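PDB 3SYJ: adhesion and penetration protein autotransporter, which mediates bacterial adherence and invasion by binding a host cell structure, and is probably also a serine protease. Local coordinates for residues K303-D317 with N328-L340. Numbering follows the deposited sequence.
Sequences KITLANMSLPLKEKD and NIYSPRLNNGETL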
ATOM      1  N   LYS A 303     -33.067  60.190  44.044  1.00 33.83           N
ATOM      2  CA  LYS A 303     -34.407  60.056  43.470  1.00 29.39           C
ATOM      3  C   LYS A 303     -34.296  59.693  41.993  1.00 30.10           C
ATOM      4  O   LYS A 303     -33.469  60.252  41.282  1.00 35.13           O
ATOM      5  CB  LYS A 303     -35.193  61.365  43.609  1.00 32.23           C
ATOM      6  CG  LYS A 303     -35.687  61.690  45.017  1.00 41.83           C
ATOM      7  CD  LYS A 303     -36.590  60.589  45.596  1.00 50.75           C
ATOM      8  CE  LYS A 303     -37.831  60.302  44.731  1.00 53.33           C
ATOM      9  NZ  LYS A 303     -38.921  61.332  44.833  1.00 55.27           N
ATOM     10  N   ILE A 304     -35.126  58.767  41.525  1.00 27.47           N
ATOM     11  CA  ILE A 304     -35.157  58.431  40.103  1.00 26.26           C
ATOM     12  C   ILE A 304     -36.593  58.421  39.565  1.00 27.34           C
ATOM     13  O   ILE A 304     -37.547  58.315  40.335  1.00 26.39           O
ATOM     14  CB  ILE A 304     -34.496  57.074  39.829  1.00 20.30           C
ATOM     15  CG1 ILE A 304     -35.297  55.950  40.484  1.00 22.06           C
ATOM     16  CG2 ILE A 304     -33.066  57.078  40.323  1.00 27.33           C
ATOM     17  CD1 ILE A 304     -34.739  54.560  40.248  1.00 21.90           C
ATOM     18  N   THR A 305     -36.744  58.534  38.246  1.00 25.67           N
ATOM     19  CA  THR A 305     -38.074  58.509  37.630  1.00 28.45           C
ATOM     20  C   THR A 305     -38.299  57.218  36.860  1.00 25.21           C
ATOM     21  O   THR A 305     -37.389  56.714  36.204  1.00 20.50           O
ATOM     22  CB  THR A 305     -38.303  59.708  36.693  1.00 29.64           C
ATOM     23  OG1 THR A 305     -37.347  59.673  35.623  1.00 30.75           O
ATOM     24  CG2 THR A 305     -38.154  61.009  37.457  1.00 31.67           C
ATOM     25  N   LEU A 306     -39.516  56.686  36.954  1.00 23.35           N
ATOM     26  CA  LEU A 306     -39.852  55.406  36.339  1.00 25.00           C
ATOM     27  C   LEU A 306     -41.111  55.525  35.491  1.00 25.37           C
ATOM     28  O   LEU A 306     -41.630  56.623  35.283  1.00 27.92           O
ATOM     29  CB  LEU A 306     -40.069  54.335  37.414  1.00 23.85           C
ATOM     30  CG  LEU A 306     -38.972  54.132  38.459  1.00 21.09           C
ATOM     31  CD1 LEU A 306     -39.519  53.370  39.654  1.00 26.98           C
ATOM     32  CD2 LEU A 306     -37.784  53.400  37.867  1.00 18.97           C
ATOM     33  N   ALA A 307     -41.604  54.390  35.010  1.00 22.68           N
ATOM     34  CA  ALA A 307     -42.869  54.373  34.304  1.00 24.22           C
ATOM     35  C   ALA A 307     -43.920  54.965  35.221  1.00 31.38           C
ATOM     36  O   ALA A 307     -44.079  54.517  36.353  1.00 30.90           O
ATOM     37  CB  ALA A 307     -43.247  52.966  33.918  1.00 22.01           C
ATOM     38  N   ASN A 308     -44.630  55.973  34.730  1.00 31.67           N
ATOM     39  CA  ASN A 308     -45.692  56.604  35.500  1.00 31.11           C
ATOM     40  C   ASN A 308     -47.092  56.151  35.053  1.00 33.06           C
ATOM     41  O   ASN A 308     -47.587  56.564  34.006  1.00 32.49           O
ATOM     42  CB  ASN A 308     -45.552  58.122  35.436  1.00 28.52           C
ATOM     43  CG  ASN A 308     -46.544  58.829  36.321  1.00 32.99           C
ATOM     44  OD1 ASN A 308     -47.507  58.225  36.795  1.00 34.88           O
ATOM     45  ND2 ASN A 308     -46.321  60.116  36.552  1.00 35.11           N
ATOM     46  N   MET A 309     -47.725  55.302  35.856  1.00 34.40           N
ATOM     47  CA  MET A 309     -49.001  54.692  35.490  1.00 31.68           C
ATOM     48  C   MET A 309     -50.173  55.657  35.549  1.00 34.80           C
ATOM     49  O   MET A 309     -51.252  55.361  35.036  1.00 37.00           O
ATOM     50  CB  MET A 309     -49.294  53.495  36.390  1.00 40.15           C
ATOM     51  CG  MET A 309     -48.224  52.434  36.333  1.00 51.73           C
ATOM     52  SD  MET A 309     -48.115  51.723  34.686  1.00 58.49           S
ATOM     53  CE  MET A 309     -46.351  51.468  34.587  1.00 38.65           C
ATOM     54  N   SER A 310     -49.976  56.804  36.186  1.00 33.15           N
ATOM     55  CA  SER A 310     -51.044  57.788  36.265  1.00 36.57           C
ATOM     56  C   SER A 310     -51.111  58.619  34.982  1.00 39.33           C
ATOM     57  O   SER A 310     -52.052  59.385  34.781  1.00 42.31           O
ATOM     58  CB  SER A 310     -50.875  58.686  37.491  1.00 38.00           C
ATOM     59  OG  SER A 310     -49.821  59.614  37.304  1.00 40.28           O
ATOM     60  N   LEU A 311     -50.109  58.454  34.121  1.00 33.87           N
ATOM     61  CA  LEU A 311     -50.072  59.141  32.828  1.00 32.55           C
ATOM     62  C   LEU A 311     -50.616  58.248  31.716  1.00 31.60           C
ATOM     63  O   LEU A 311     -50.561  57.018  31.815  1.00 31.52           O
ATOM     64  CB  LEU A 311     -48.645  59.578  32.484  1.00 27.94           C
ATOM     65  CG  LEU A 311     -47.985  60.551  33.452  1.00 33.07           C
ATOM     66  CD1 LEU A 311     -46.605  60.963  32.957  1.00 28.66           C
ATOM     67  CD2 LEU A 311     -48.882  61.757  33.635  1.00 32.87           C
ATOM     68  N   PRO A 312     -51.131  58.871  30.644  1.00 28.88           N
ATOM     69  CA  PRO A 312     -51.714  58.136  29.516  1.00 29.89           C
ATOM     70  C   PRO A 312     -50.656  57.329  28.777  1.00 31.87           C
ATOM     71  O   PRO A 312     -49.515  57.782  28.639  1.00 26.04           O
ATOM     72  CB  PRO A 312     -52.237  59.249  28.596  1.00 32.65           C
ATOM     73  CG  PRO A 312     -52.218  60.500  29.413  1.00 35.05           C
ATOM     74  CD  PRO A 312     -51.130  60.324  30.414  1.00 34.80           C
ATOM     75  N   LEU A 313     -51.034  56.147  28.309  1.00 27.44           N
ATOM     76  CA  LEU A 313     -50.147  55.334  27.495  1.00 29.58           C
ATOM     77  C   LEU A 313     -49.852  56.033  26.159  1.00 32.34           C
ATOM     78  O   LEU A 313     -48.766  55.887  25.596  1.00 29.30           O
ATOM     79  CB  LEU A 313     -50.782  53.963  27.261  1.00 32.56           C
ATOM     80  CG  LEU A 313     -49.868  52.873  26.705  1.00 37.36           C
ATOM     81  CD1 LEU A 313     -48.520  52.910  27.414  1.00 29.13           C
ATOM     82  CD2 LEU A 313     -50.528  51.510  26.843  1.00 28.04           C
ATOM     83  N   LYS A 314     -50.830  56.794  25.669  1.00 33.29           N
ATOM     84  CA  LYS A 314     -50.690  57.573  24.437  1.00 36.78           C
ATOM     85  C   LYS A 314     -51.089  59.026  24.656  1.00 34.40           C
ATOM     86  O   LYS A 314     -52.055  59.315  25.356  1.00 38.45           O
ATOM     87  CB  LYS A 314     -51.582  57.006  23.336  1.00 30.95           C
ATOM     88  CG  LYS A 314     -51.562  55.506  23.214  1.00 42.09           C
ATOM     89  CD  LYS A 314     -50.431  55.025  22.335  1.00 49.44           C
ATOM     90  CE  LYS A 314     -50.690  53.594  21.873  1.00 53.40           C
ATOM     91  NZ  LYS A 314     -50.739  52.633  23.018  1.00 51.23           N
ATOM     92  N   GLU A 315     -50.355  59.939  24.039  1.00 32.96           N
ATOM     93  CA  GLU A 315     -50.712  61.346  24.094  1.00 30.24           C
ATOM     94  C   GLU A 315     -50.079  62.089  22.925  1.00 34.21           C
ATOM     95  O   GLU A 315     -49.164  61.580  22.276  1.00 31.16           O
ATOM     96  CB  GLU A 315     -50.267  61.958  25.421  1.00 34.10           C
ATOM     97  CG  GLU A 315     -51.016  63.225  25.799  1.00 39.22           C
ATOM     98  CD  GLU A 315     -50.678  63.702  27.201  1.00 45.18           C
ATOM     99  OE1 GLU A 315     -51.455  63.403  28.132  1.00 51.94           O
ATOM    100  OE2 GLU A 315     -49.633  64.364  27.373  1.00 44.00           O
ATOM    101  N   LYS A 316     -50.569  63.294  22.659  1.00 33.88           N
ATOM    102  CA  LYS A 316     -50.026  64.108  21.586  1.00 30.44           C
ATOM    103  C   LYS A 316     -48.788  64.858  22.056  1.00 30.18           C
ATOM    104  O   LYS A 316     -48.834  65.613  23.022  1.00 36.32           O
ATOM    105  CB  LYS A 316     -51.084  65.085  21.067  1.00 33.71           C
ATOM    106  CG  LYS A 316     -50.614  65.971  19.923  1.00 34.86           C
ATOM    107  CD  LYS A 316     -51.794  66.685  19.272  1.00 38.38           C
ATOM    108  CE  LYS A 316     -51.333  67.765  18.297  1.00 37.84           C
ATOM    109  NZ  LYS A 316     -52.492  68.469  17.675  1.00 39.38           N
ATOM    110  N   ASP A 317     -47.681  64.647  21.355  1.00 29.64           N
ATOM    111  CA  ASP A 317     -46.406  65.239  21.722  1.00 27.07           C
ATOM    112  C   ASP A 317     -46.356  66.709  21.318  1.00 32.24           C
ATOM    113  O   ASP A 317     -47.258  67.212  20.646  1.00 32.11           O
ATOM    114  CB  ASP A 317     -45.278  64.467  21.041  1.00 31.81           C
ATOM    115  CG  ASP A 317     -44.000  64.453  21.845  1.00 31.47           C
ATOM    116  OD1 ASP A 317     -43.834  65.306  22.742  1.00 30.93           O
ATOM    117  OD2 ASP A 317     -43.152  63.581  21.569  1.00 31.35           O
ATOM    118  N   ASN A 328     -48.896  62.855  16.023  1.00 33.93           N
ATOM    119  CA  ASN A 328     -47.731  63.086  16.872  1.00 38.29           C
ATOM    120  C   ASN A 328     -47.714  62.307  18.192  1.00 40.58           C
ATOM    121  O   ASN A 328     -47.371  62.811  19.223  1.00 41.86           O
ATOM    122  CB  ASN A 328     -47.565  64.551  17.159  1.00 28.29           C
ATOM    123  CG  ASN A 328     -47.020  65.290  16.017  1.00 31.54           C
ATOM    124  OD1 ASN A 328     -45.851  65.285  15.806  1.00 33.94           O
ATOM    125  ND2 ASN A 328     -47.868  65.961  15.283  1.00 28.43           N
ATOM    126  N   ILE A 329     -48.095  61.065  18.106  1.00 26.95           N
ATOM    127  CA  ILE A 329     -48.300  60.260  19.259  1.00 36.38           C
ATOM    128  C   ILE A 329     -47.019  59.935  20.011  1.00 31.65           C
ATOM    129  O   ILE A 329     -46.054  59.548  19.427  1.00 32.01           O
ATOM    130  CB  ILE A 329     -49.028  59.019  18.880  1.00 27.68           C
ATOM    131  CG1 ILE A 329     -50.485  59.363  18.606  1.00 31.85           C
ATOM    132  CG2 ILE A 329     -48.896  58.026  19.950  1.00 32.51           C
ATOM    133  CD1 ILE A 329     -51.139  58.465  17.681  1.00 28.33           C
ATOM    134  N   TYR A 330     -47.033  60.106  21.319  1.00 31.14           N
ATOM    135  CA  TYR A 330     -45.963  59.597  22.174  1.00 26.86           C
ATOM    136  C   TYR A 330     -46.495  58.917  23.428  1.00 27.02           C
ATOM    137  O   TYR A 330     -47.683  58.785  23.576  1.00 24.34           O
ATOM    138  CB  TYR A 330     -44.932  60.670  22.475  1.00 20.54           C
ATOM    139  CG  TYR A 330     -45.257  61.548  23.608  1.00 28.59           C
ATOM    140  CD1 TYR A 330     -44.407  61.681  24.667  1.00 29.68           C
ATOM    141  CD2 TYR A 330     -46.422  62.269  23.630  1.00 30.46           C
ATOM    142  CE1 TYR A 330     -44.717  62.496  25.691  1.00 32.41           C
ATOM    143  CE2 TYR A 330     -46.720  63.058  24.639  1.00 30.16           C
ATOM    144  CZ  TYR A 330     -45.873  63.177  25.672  1.00 29.56           C
ATOM    145  OH  TYR A 330     -46.182  63.995  26.673  1.00 30.44           O
ATOM    146  N   SER A 331     -45.605  58.452  24.309  1.00 27.66           N
ATOM    147  CA  SER A 331     -46.036  57.719  25.490  1.00 25.39           C
ATOM    148  C   SER A 331     -45.507  58.375  26.760  1.00 27.09           C
ATOM    149  O   SER A 331     -44.415  58.051  27.226  1.00 29.89           O
ATOM    150  CB  SER A 331     -45.554  56.275  25.411  1.00 22.23           C
ATOM    151  OG  SER A 331     -46.086  55.509  26.480  1.00 24.44           O
ATOM    152  N   PRO A 332     -46.284  59.303  27.331  1.00 27.87           N
ATOM    153  CA  PRO A 332     -45.842  60.019  28.535  1.00 30.11           C
ATOM    154  C   PRO A 332     -45.561  59.039  29.671  1.00 26.78           C
ATOM    155  O   PRO A 332     -44.677  59.277  30.493  1.00 28.89           O
ATOM    156  CB  PRO A 332     -47.050  60.894  28.897  1.00 26.61           C
ATOM    157  CG  PRO A 332     -47.907  60.922  27.681  1.00 38.31           C
ATOM    158  CD  PRO A 332     -47.664  59.641  26.950  1.00 30.47           C
ATOM    159  N   ARG A 333     -46.320  57.947  29.703  1.00 24.61           N
ATOM    160  CA  ARG A 333     -46.200  56.922  30.737  1.00 25.33           C
ATOM    161  C   ARG A 333     -44.866  56.175  30.678  1.00 27.37           C
ATOM    162  O   ARG A 333     -44.224  55.960  31.701  1.00 22.64           O
ATOM    163  CB  ARG A 333     -47.354  55.925  30.618  1.00 22.79           C
ATOM    164  CG  ARG A 333     -47.203  54.677  31.476  1.00 24.60           C
ATOM    165  CD  ARG A 333     -48.389  53.739  31.281  1.00 29.48           C
ATOM    166  NE  ARG A 333     -49.645  54.388  31.655  1.00 33.28           N
ATOM    167  CZ  ARG A 333     -50.849  53.836  31.535  1.00 33.11           C
ATOM    168  NH1 ARG A 333     -50.977  52.611  31.046  1.00 25.32           N
ATOM    169  NH2 ARG A 333     -51.929  54.517  31.903  1.00 32.48           N
ATOM    170  N   LEU A 334     -44.458  55.774  29.479  1.00 28.89           N
ATOM    171  CA  LEU A 334     -43.221  55.024  29.318  1.00 24.42           C
ATOM    172  C   LEU A 334     -42.015  55.955  29.280  1.00 25.31           C
ATOM    173  O   LEU A 334     -40.968  55.640  29.842  1.00 22.72           O
ATOM    174  CB  LEU A 334     -43.270  54.155  28.061  1.00 19.49           C
ATOM    175  CG  LEU A 334     -44.354  53.075  28.037  1.00 21.72           C
ATOM    176  CD1 LEU A 334     -44.356  52.335  26.711  1.00 27.28           C
ATOM    177  CD2 LEU A 334     -44.179  52.094  29.173  1.00 19.74           C
ATOM    178  N   ASN A 335     -42.164  57.104  28.628  1.00 21.96           N
ATOM    179  CA  ASN A 335     -41.042  58.025  28.481  1.00 21.33           C
ATOM    180  C   ASN A 335     -40.611  58.622  29.804  1.00 20.92           C
ATOM    181  O   ASN A 335     -39.533  59.220  29.896  1.00 20.36           O
ATOM    182  CB  ASN A 335     -41.357  59.162  27.508  1.00 19.34           C
ATOM    183  CG  ASN A 335     -40.191  60.126  27.355  1.00 21.96           C
ATOM    184  OD1 ASN A 335     -39.114  59.751  26.881  1.00 21.89           O
ATOM    185  ND2 ASN A 335     -40.392  61.369  27.775  1.00 21.12           N
ATOM    186  N   ASN A 336     -41.455  58.478  30.821  1.00 22.86           N
ATOM    187  CA  ASN A 336     -41.146  59.039  32.134  1.00 26.89           C
ATOM    188  C   ASN A 336     -39.919  58.388  32.768  1.00 22.65           C
ATOM    189  O   ASN A 336     -39.184  59.029  33.519  1.00 22.88           O
ATOM    190  CB  ASN A 336     -42.348  58.941  33.082  1.00 24.84           C
ATOM    191  CG  ASN A 336     -42.216  59.863  34.282  1.00 32.56           C
ATOM    192  OD1 ASN A 336     -42.067  59.405  35.419  1.00 35.20           O
ATOM    193  ND2 ASN A 336     -42.240  61.172  34.032  1.00 35.11           N
ATOM    194  N   GLY A 337     -39.698  57.117  32.447  1.00 24.45           N
ATOM    195  CA  GLY A 337     -38.567  56.376  32.978  1.00 24.55           C
ATOM    196  C   GLY A 337     -37.227  56.871  32.468  1.00 23.54           C
ATOM    197  O   GLY A 337     -37.053  57.106  31.274  1.00 22.61           O
ATOM    198  N   GLU A 338     -36.274  57.040  33.378  1.00 21.32           N
ATOM    199  CA  GLU A 338     -34.918  57.404  32.995  1.00 20.76           C
ATOM    200  C   GLU A 338     -34.014  56.169  32.925  1.00 22.68           C
ATOM    201  O   GLU A 338     -34.278  55.148  33.557  1.00 21.03           O
ATOM    202  CB  GLU A 338     -34.336  58.430  33.969  1.00 26.58           C
ATOM    203  CG  GLU A 338     -34.258  57.957  35.419  1.00 27.53           C
ATOM    204  CD  GLU A 338     -33.577  58.966  36.330  1.00 31.34           C
ATOM    205  OE1 GLU A 338     -32.374  59.227  36.132  1.00 32.95           O
ATOM    206  OE2 GLU A 338     -34.241  59.496  37.247  1.00 32.07           O
ATOM    207  N   THR A 339     -32.952  56.268  32.140  1.00 21.10           N
ATOM    208  CA  THR A 339     -31.982  55.190  32.030  1.00 23.40           C
ATOM    209  C   THR A 339     -30.924  55.340  33.125  1.00 22.36           C
ATOM    210  O   THR A 339     -30.538  56.452  33.473  1.00 24.45           O
ATOM    211  CB  THR A 339     -31.354  55.175  30.625  1.00 21.39           C
ATOM    212  OG1 THR A 339     -32.340  54.728  29.688  1.00 20.27           O
ATOM    213  CG2 THR A 339     -30.143  54.250  30.564  1.00 23.70           C
ATOM    214  N   LEU A 340     -30.478  54.223  33.688  1.00 18.44           N
ATOM    215  CA  LEU A 340     -29.542  54.275  34.805  1.00 19.76           C
ATOM    216  C   LEU A 340     -28.211  53.681  34.404  1.00 18.61           C
ATOM    217  O   LEU A 340     -28.160  52.749  33.604  1.00 19.50           O
ATOM    218  CB  LEU A 340     -30.092  53.516  36.007  1.00 17.91           C
ATOM    219  CG  LEU A 340     -31.432  53.989  36.557  1.00 20.85           C
ATOM    220  CD1 LEU A 340     -31.973  52.934  37.509  1.00 15.75           C
ATOM    221  CD2 LEU A 340     -31.313  55.347  37.244  1.00 16.17           C
TER
HETATM  222  O   HOH W   1     -33.866  61.687  38.352  1.00 34.65           O
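The aromatic ring of Y330 is packed on both faces: D317 CG lies 3.6 Å above one, displaced from the ring centre, and P332 N sits over the opposite one, while E315 O comes to the ring edge, 3.1 Å from CD2. D317 itself is tied down by a salt bridge to K100 and a hydrogen bond from the backbone N of R101, so the carboxylate is held where it meets the ring. The guanidinium of R333 has L313 N over one face and L311 O at its edge. There NE (2.8 Å) and NH2 (2.9 Å) of R333 both donate to the single atom L311 O from the flank of the guanidinium, and the bend at chi3 (-60°) of an otherwise extended chain turns them onto it. Between these groups P332 CG presses on E315 CB at 3.4 Å. S331 OG donates to L313 O and, at the N-cap of the short helix 332-335, weakly accepts from L334 N. E315 and Y330 form the hydrogen-bonded pair of a two-strand antiparallel ladder, which packs against strand 96-100 of the protease region, joining it to the N-terminal part of the passenger domain's beta-helix. At the other end, strand 301-308 of the beta-helix meets E338. E338 OE2 accepts from T305 N through its anti lone pair (2.9 Å), while OE1 is hydrogen-bonded to T269 OG1. T305 O receives E338 N from above the carbonyl plane, and T305 OG1 donates to N336 O at 2.9 Å.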